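Local coordinates for protein-glutamine gamma-glutamyltransferase 2 (Pagrus major, PDB 1G0D) that probably catalyses the calcium-dependent cross-linking of peptide-bound glutamines to lysines and other primary amines, at residues A[213-225]-A[356-370]. Numbering follows the deposited sequence.
Sequences VYVGRTITAMVNS and PTPQELSDGEFCCGP
Arg217 takes hold of the backbone carbonyl of Gly369 side-on, with two nitrogens on one oxygen. NE lies 2.9 Å from Gly369 O and gives the straighter bond (156° at the hydrogen), while NH1 at 3.1 Å is more bent; both reach the oxygen from the same face of its carbonyl plane, and the oxygen sits at the edge of the guanidinium. NH1 also forms a salt bridge with Asp386, whose carboxylate accepts a hydrogen bond from Gly369 N. Nearer the helix backbone, Arg217 CB packs on Pro370 CD at 3.5 Å. The Val213 side chain crosses that of Pro370, which follows a cis peptide bond, at about a right angle, CG1 against CG.

One turn on, Thr220 OG1 bonds back to Gly216 O, while CG2, anti to the backbone N (chi1 -65° for OG1), rests 3.6 Å from Pro356 CA and against Cys367 SG. That sulfur also meets CA and CB of Ala221. Pro356 and Val223 lie side by side, CB to CB at 4.0 Å. Asn224, its ND2 bonded to Leu232 O, crosses Pro358 at about a right angle, OD1 beside CD.

With an alanine at Arg217, Gly369 O would probably lose both bonds and Asp386 this cationic partner. Asp386 thus probably steadies the guanidinium against edge strand 368-372, whereas beside catalytic Asp355 the helix fits Pro356 by apolar packing.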
ATOM      1  N   VAL A 213      17.478   1.617  -3.534  1.00 14.95           N
ATOM      2  CA  VAL A 213      17.080   2.961  -3.052  1.00 11.70           C
ATOM      3  C   VAL A 213      16.521   3.781  -4.211  1.00 14.08           C
ATOM      4  O   VAL A 213      15.463   4.389  -4.111  1.00 16.74           O
ATOM      5  CB  VAL A 213      18.277   3.771  -2.417  1.00 10.27           C
ATOM      6  CG1 VAL A 213      17.890   5.250  -2.250  1.00  8.53           C
ATOM      7  CG2 VAL A 213      18.656   3.207  -1.034  1.00  6.63           C
ATOM      8  N   TYR A 214      17.245   3.775  -5.318  1.00 15.52           N
ATOM      9  CA  TYR A 214      16.866   4.485  -6.521  1.00 12.87           C
ATOM     10  C   TYR A 214      15.563   3.937  -7.107  1.00 15.14           C
ATOM     11  O   TYR A 214      14.628   4.681  -7.364  1.00 22.97           O
ATOM     12  CB  TYR A 214      17.991   4.340  -7.526  1.00 11.26           C
ATOM     13  CG  TYR A 214      17.668   4.859  -8.895  1.00 14.47           C
ATOM     14  CD1 TYR A 214      17.963   6.170  -9.238  1.00 10.48           C
ATOM     15  CD2 TYR A 214      17.053   4.045  -9.850  1.00 15.27           C
ATOM     16  CE1 TYR A 214      17.650   6.655 -10.485  1.00 12.19           C
ATOM     17  CE2 TYR A 214      16.733   4.521 -11.109  1.00 14.30           C
ATOM     18  CZ  TYR A 214      17.028   5.826 -11.417  1.00 15.84           C
ATOM     19  OH  TYR A 214      16.655   6.328 -12.638  1.00 20.78           O
ATOM     20  N   VAL A 215      15.495   2.636  -7.324  1.00 13.27           N
ATOM     21  CA  VAL A 215      14.308   2.015  -7.876  1.00 10.68           C
ATOM     22  C   VAL A 215      13.078   2.164  -6.952  1.00 13.96           C
ATOM     23  O   VAL A 215      11.940   2.272  -7.421  1.00 18.40           O
ATOM     24  CB  VAL A 215      14.617   0.523  -8.129  1.00 11.21           C
ATOM     25  CG1 VAL A 215      13.368  -0.245  -8.478  1.00 10.65           C
ATOM     26  CG2 VAL A 215      15.636   0.411  -9.232  1.00 11.12           C
ATOM     27  N   GLY A 216      13.302   2.157  -5.642  1.00 13.97           N
ATOM     28  CA  GLY A 216      12.203   2.289  -4.706  1.00  9.23           C
ATOM     29  C   GLY A 216      11.675   3.719  -4.744  1.00 14.31           C
ATOM     30  O   GLY A 216      10.466   3.958  -4.697  1.00 13.98           O
ATOM     31  N   ARG A 217      12.591   4.681  -4.820  1.00 15.40           N
ATOM     32  CA  ARG A 217      12.218   6.087  -4.901  1.00 18.57           C
ATOM     33  C   ARG A 217      11.525   6.372  -6.262  1.00 20.58           C
ATOM     34  O   ARG A 217      10.613   7.191  -6.347  1.00 21.39           O
ATOM     35  CB  ARG A 217      13.465   6.976  -4.694  1.00 16.73           C
ATOM     36  CG  ARG A 217      13.333   8.407  -5.207  1.00 17.82           C
ATOM     37  CD  ARG A 217      14.091   9.443  -4.348  1.00 15.66           C
ATOM     38  NE  ARG A 217      13.194   9.967  -3.328  1.00 20.56           N
ATOM     39  CZ  ARG A 217      12.990  11.251  -3.029  1.00 15.34           C
ATOM     40  NH1 ARG A 217      12.139  11.555  -2.073  1.00 19.87           N
ATOM     41  NH2 ARG A 217      13.623  12.222  -3.641  1.00 13.40           N
ATOM     42  N   THR A 218      11.951   5.685  -7.321  1.00 20.85           N
ATOM     43  CA  THR A 218      11.345   5.869  -8.634  1.00 18.11           C
ATOM     44  C   THR A 218       9.933   5.290  -8.693  1.00 16.96           C
ATOM     45  O   THR A 218       9.036   5.927  -9.191  1.00 21.46           O
ATOM     46  CB  THR A 218      12.173   5.206  -9.689  1.00 17.09           C
ATOM     47  OG1 THR A 218      13.475   5.791  -9.674  1.00 22.38           O
ATOM     48  CG2 THR A 218      11.545   5.380 -11.041  1.00 17.51           C
ATOM     49  N   ILE A 219       9.735   4.080  -8.187  1.00 17.67           N
ATOM     50  CA  ILE A 219       8.409   3.468  -8.184  1.00 13.53           C
ATOM     51  C   ILE A 219       7.482   4.297  -7.323  1.00 15.25           C
ATOM     52  O   ILE A 219       6.366   4.586  -7.710  1.00 17.72           O
ATOM     53  CB  ILE A 219       8.458   2.040  -7.615  1.00 13.03           C
ATOM     54  CG1 ILE A 219       9.164   1.116  -8.600  1.00 14.08           C
ATOM     55  CG2 ILE A 219       7.067   1.528  -7.372  1.00  8.43           C
ATOM     56  CD1 ILE A 219       8.569   1.187 -10.001  1.00 17.75           C
ATOM     57  N   THR A 220       7.935   4.689  -6.143  1.00 14.38           N
ATOM     58  CA  THR A 220       7.078   5.476  -5.278  1.00 14.41           C
ATOM     59  C   THR A 220       6.625   6.772  -5.950  1.00 19.38           C
ATOM     60  O   THR A 220       5.492   7.248  -5.754  1.00 23.78           O
ATOM     61  CB  THR A 220       7.803   5.792  -4.005  1.00 12.27           C
ATOM     62  OG1 THR A 220       8.030   4.572  -3.313  1.00 15.53           O
ATOM     63  CG2 THR A 220       6.982   6.662  -3.111  1.00 16.01           C
ATOM     64  N   ALA A 221       7.507   7.330  -6.773  1.00 21.22           N
ATOM     65  CA  ALA A 221       7.210   8.580  -7.461  1.00 16.67           C
ATOM     66  C   ALA A 221       6.226   8.429  -8.619  1.00 17.89           C
ATOM     67  O   ALA A 221       5.402   9.322  -8.865  1.00 19.58           O
ATOM     68  CB  ALA A 221       8.504   9.207  -7.941  1.00 12.26           C
ATOM     69  N   MET A 222       6.290   7.301  -9.318  1.00 19.35           N
ATOM     70  CA  MET A 222       5.414   7.064 -10.469  1.00 19.60           C
ATOM     71  C   MET A 222       3.982   6.634 -10.157  1.00 20.20           C
ATOM     72  O   MET A 222       3.084   6.792 -10.998  1.00 22.25           O
ATOM     73  CB  MET A 222       6.051   6.032 -11.385  1.00 17.00           C
ATOM     74  CG  MET A 222       7.311   6.540 -12.051  1.00 17.85           C
ATOM     75  SD  MET A 222       6.914   7.470 -13.541  1.00 17.51           S
ATOM     76  CE  MET A 222       5.528   6.404 -14.228  1.00  8.78           C
ATOM     77  N   VAL A 223       3.767   6.088  -8.961  1.00 18.10           N
ATOM     78  CA  VAL A 223       2.430   5.626  -8.586  1.00 16.91           C
ATOM     79  C   VAL A 223       1.374   6.706  -8.626  1.00 17.66           C
ATOM     80  O   VAL A 223       0.261   6.459  -9.083  1.00 20.71           O
ATOM     81  CB  VAL A 223       2.432   4.965  -7.212  1.00 12.09           C
ATOM     82  CG1 VAL A 223       1.014   4.530  -6.816  1.00 11.94           C
ATOM     83  CG2 VAL A 223       3.351   3.783  -7.260  1.00 11.62           C
ATOM     84  N   ASN A 224       1.701   7.901  -8.157  1.00 19.00           N
ATOM     85  CA  ASN A 224       0.726   8.961  -8.216  1.00 19.66           C
ATOM     86  C   ASN A 224       1.295  10.328  -8.529  1.00 22.60           C
ATOM     87  O   ASN A 224       0.841  10.986  -9.443  1.00 25.88           O
ATOM     88  CB  ASN A 224      -0.064   9.034  -6.920  1.00 18.39           C
ATOM     89  CG  ASN A 224      -0.994  10.235  -6.873  1.00 15.81           C
ATOM     90  OD1 ASN A 224      -1.029  10.983  -5.903  1.00 14.36           O
ATOM     91  ND2 ASN A 224      -1.757  10.418  -7.932  1.00 21.25           N
ATOM     92  N   SER A 225       2.307  10.751  -7.790  1.00 26.81           N
ATOM     93  CA  SER A 225       2.852  12.082  -7.996  1.00 26.67           C
ATOM     94  C   SER A 225       3.128  12.492  -9.435  1.00 30.91           C
ATOM     95  O   SER A 225       2.926  13.667  -9.779  1.00 35.51           O
ATOM     96  CB  SER A 225       4.116  12.285  -7.153  1.00 23.08           C
ATOM     97  OG  SER A 225       5.258  11.882  -7.865  1.00 24.59           O
ATOM     98  N   PRO A 356       3.776   6.917  -1.355  1.00 21.93           N
ATOM     99  CA  PRO A 356       3.433   7.368  -2.717  1.00 21.66           C
ATOM    100  C   PRO A 356       2.520   8.619  -2.762  1.00 23.67           C
ATOM    101  O   PRO A 356       2.473   9.329  -3.783  1.00 25.41           O
ATOM    102  CB  PRO A 356       2.765   6.136  -3.354  1.00 15.92           C
ATOM    103  CG  PRO A 356       2.885   4.997  -2.325  1.00 15.88           C
ATOM    104  CD  PRO A 356       3.110   5.642  -1.005  1.00 16.45           C
ATOM    105  N   THR A 357       1.796   8.852  -1.658  1.00 20.97           N
ATOM    106  CA  THR A 357       0.899   9.975  -1.507  1.00 17.51           C
ATOM    107  C   THR A 357       1.704  11.262  -1.448  1.00 16.78           C
ATOM    108  O   THR A 357       2.529  11.456  -0.541  1.00 18.06           O
ATOM    109  CB  THR A 357       0.076   9.845  -0.244  1.00 17.22           C
ATOM    110  OG1 THR A 357      -0.632   8.591  -0.251  1.00 24.44           O
ATOM    111  CG2 THR A 357      -0.925  10.976  -0.177  1.00 14.63           C
ATOM    112  N   PRO A 358       1.473  12.163  -2.418  1.00 14.41           N
ATOM    113  CA  PRO A 358       2.232  13.415  -2.418  1.00 15.83           C
ATOM    114  C   PRO A 358       2.078  14.173  -1.119  1.00 16.11           C
ATOM    115  O   PRO A 358       1.072  14.039  -0.419  1.00 13.75           O
ATOM    116  CB  PRO A 358       1.701  14.185  -3.651  1.00 10.13           C
ATOM    117  CG  PRO A 358       1.112  13.103  -4.552  1.00 10.04           C
ATOM    118  CD  PRO A 358       0.527  12.097  -3.555  1.00 13.32           C
ATOM    119  N   GLN A 359       3.106  14.942  -0.789  1.00 21.60           N
ATOM    120  CA  GLN A 359       3.100  15.711   0.427  1.00 25.12           C
ATOM    121  C   GLN A 359       2.260  16.914   0.234  1.00 29.40           C
ATOM    122  O   GLN A 359       2.319  17.590  -0.803  1.00 30.99           O
ATOM    123  CB  GLN A 359       4.485  16.149   0.854  1.00 23.76           C
ATOM    124  CG  GLN A 359       4.448  16.756   2.265  1.00 33.81           C
ATOM    125  CD  GLN A 359       3.700  15.915   3.365  1.00 32.15           C
ATOM    126  OE1 GLN A 359       4.073  14.765   3.660  1.00 30.42           O
ATOM    127  NE2 GLN A 359       2.663  16.521   3.987  1.00 28.75           N
ATOM    128  N   GLU A 360       1.454  17.138   1.267  1.00 34.77           N
ATOM    129  CA  GLU A 360       0.501  18.224   1.365  1.00 40.51           C
ATOM    130  C   GLU A 360       0.708  19.459   0.488  1.00 39.66           C
ATOM    131  O   GLU A 360       0.063  19.613  -0.555  1.00 38.25           O
ATOM    132  CB  GLU A 360       0.374  18.642   2.846  1.00 43.66           C
ATOM    133  CG  GLU A 360      -0.671  17.822   3.612  1.00 51.47           C
ATOM    134  CD  GLU A 360      -2.110  18.311   3.402  1.00 53.73           C
ATOM    135  OE1 GLU A 360      -2.303  19.374   2.771  1.00 58.78           O
ATOM    136  OE2 GLU A 360      -3.046  17.632   3.877  1.00 55.04           O
ATOM    137  N   LEU A 361       1.657  20.297   0.888  1.00 39.56           N
ATOM    138  CA  LEU A 361       1.847  21.542   0.214  1.00 41.91           C
ATOM    139  C   LEU A 361       2.787  21.872  -0.969  1.00 44.19           C
ATOM    140  O   LEU A 361       3.311  22.984  -1.052  1.00 42.92           O
ATOM    141  CB  LEU A 361       1.947  22.581   1.325  1.00 45.28           C
ATOM    142  CG  LEU A 361       0.594  22.892   2.035  1.00 49.20           C
ATOM    143  CD1 LEU A 361      -0.539  21.978   1.574  1.00 50.40           C
ATOM    144  CD2 LEU A 361       0.747  22.771   3.549  1.00 52.27           C
ATOM    145  N   SER A 362       3.017  20.908  -1.860  1.00 49.51           N
ATOM    146  CA  SER A 362       3.728  21.137  -3.144  1.00 57.95           C
ATOM    147  C   SER A 362       2.870  20.198  -3.920  1.00 58.10           C
ATOM    148  O   SER A 362       3.130  18.987  -3.963  1.00 58.59           O
ATOM    149  CB  SER A 362       5.168  20.665  -3.210  1.00 64.78           C
ATOM    150  OG  SER A 362       5.809  21.378  -4.277  1.00 70.40           O
ATOM    151  N   ASP A 363       1.857  20.797  -4.543  1.00 59.68           N
ATOM    152  CA  ASP A 363       0.775  20.068  -5.180  1.00 59.10           C
ATOM    153  C   ASP A 363       0.964  18.811  -6.029  1.00 55.74           C
ATOM    154  O   ASP A 363       1.384  18.851  -7.189  1.00 56.55           O
ATOM    155  CB  ASP A 363      -0.245  21.082  -5.799  1.00 63.67           C
ATOM    156  CG  ASP A 363       0.163  21.665  -7.157  1.00 66.73           C
ATOM    157  OD1 ASP A 363       1.192  22.373  -7.270  1.00 68.02           O
ATOM    158  OD2 ASP A 363      -0.606  21.433  -8.117  1.00 68.33           O
ATOM    159  N   GLY A 364       0.619  17.695  -5.371  1.00 50.17           N
ATOM    160  CA  GLY A 364       0.676  16.356  -5.933  1.00 44.64           C
ATOM    161  C   GLY A 364       2.015  16.201  -6.559  1.00 40.21           C
ATOM    162  O   GLY A 364       2.188  15.562  -7.597  1.00 40.99           O
ATOM    163  N   GLU A 365       2.984  16.796  -5.899  1.00 36.51           N
ATOM    164  CA  GLU A 365       4.303  16.794  -6.456  1.00 38.05           C
ATOM    165  C   GLU A 365       5.375  16.007  -5.752  1.00 35.33           C
ATOM    166  O   GLU A 365       6.178  15.328  -6.404  1.00 36.03           O
ATOM    167  CB  GLU A 365       4.739  18.239  -6.600  1.00 44.09           C
ATOM    168  CG  GLU A 365       4.365  18.843  -7.923  1.00 57.00           C
ATOM    169  CD  GLU A 365       5.486  18.688  -8.911  1.00 65.32           C
ATOM    170  OE1 GLU A 365       6.479  19.447  -8.778  1.00 68.62           O
ATOM    171  OE2 GLU A 365       5.381  17.799  -9.795  1.00 71.02           O
ATOM    172  N   PHE A 366       5.390  16.079  -4.426  1.00 30.23           N
ATOM    173  CA  PHE A 366       6.437  15.399  -3.682  1.00 27.62           C
ATOM    174  C   PHE A 366       6.105  14.121  -2.917  1.00 23.10           C
ATOM    175  O   PHE A 366       5.491  14.176  -1.866  1.00 17.40           O
ATOM    176  CB  PHE A 366       7.092  16.393  -2.715  1.00 28.31           C
ATOM    177  CG  PHE A 366       7.686  17.585  -3.390  1.00 24.40           C
ATOM    178  CD1 PHE A 366       7.761  18.800  -2.727  1.00 27.22           C
ATOM    179  CD2 PHE A 366       8.173  17.491  -4.684  1.00 23.31           C
ATOM    180  CE1 PHE A 366       8.309  19.904  -3.341  1.00 26.02           C
ATOM    181  CE2 PHE A 366       8.715  18.571  -5.306  1.00 22.30           C
ATOM    182  CZ  PHE A 366       8.785  19.783  -4.641  1.00 27.11           C
ATOM    183  N   CYS A 367       6.544  12.977  -3.437  1.00 23.07           N
ATOM    184  CA  CYS A 367       6.323  11.700  -2.768  1.00 21.88           C
ATOM    185  C   CYS A 367       7.358  11.680  -1.635  1.00 21.15           C
ATOM    186  O   CYS A 367       8.259  12.548  -1.609  1.00 14.86           O
ATOM    187  CB  CYS A 367       6.586  10.552  -3.739  1.00 22.04           C
ATOM    188  SG  CYS A 367       8.374  10.225  -4.076  1.00 32.67           S
ATOM    189  N   CYS A 368       7.238  10.709  -0.714  1.00 18.66           N
ATOM    190  CA  CYS A 368       8.175  10.582   0.416  1.00 18.23           C
ATOM    191  C   CYS A 368       9.038   9.313   0.466  1.00 19.26           C
ATOM    192  O   CYS A 368       8.587   8.226   0.108  1.00 18.04           O
ATOM    193  CB  CYS A 368       7.418  10.699   1.736  1.00 17.39           C
ATOM    194  SG  CYS A 368       7.168  12.433   2.202  1.00 21.80           S
ATOM    195  N   GLY A 369      10.283   9.472   0.923  1.00 17.15           N
ATOM    196  CA  GLY A 369      11.184   8.351   1.061  1.00 12.93           C
ATOM    197  C   GLY A 369      11.980   7.963  -0.164  1.00 12.57           C
ATOM    198  O   GLY A 369      11.825   8.565  -1.205  1.00 14.46           O
ATOM    199  N   PRO A 370      12.798   6.901  -0.083  1.00 11.63           N
ATOM    200  CA  PRO A 370      12.981   6.027   1.081  1.00 10.98           C
ATOM    201  C   PRO A 370      13.611   6.631   2.312  1.00 13.29           C
ATOM    202  O   PRO A 370      14.732   7.123   2.269  1.00 18.44           O
ATOM    203  CB  PRO A 370      13.818   4.884   0.528  1.00  7.41           C
ATOM    204  CG  PRO A 370      14.550   5.479  -0.526  1.00  9.77           C
ATOM    205  CD  PRO A 370      13.658   6.481  -1.186  1.00 11.27           C
TER
HETATM  206  O   HOH W   1       4.122  15.789 -11.817  1.00 70.27           O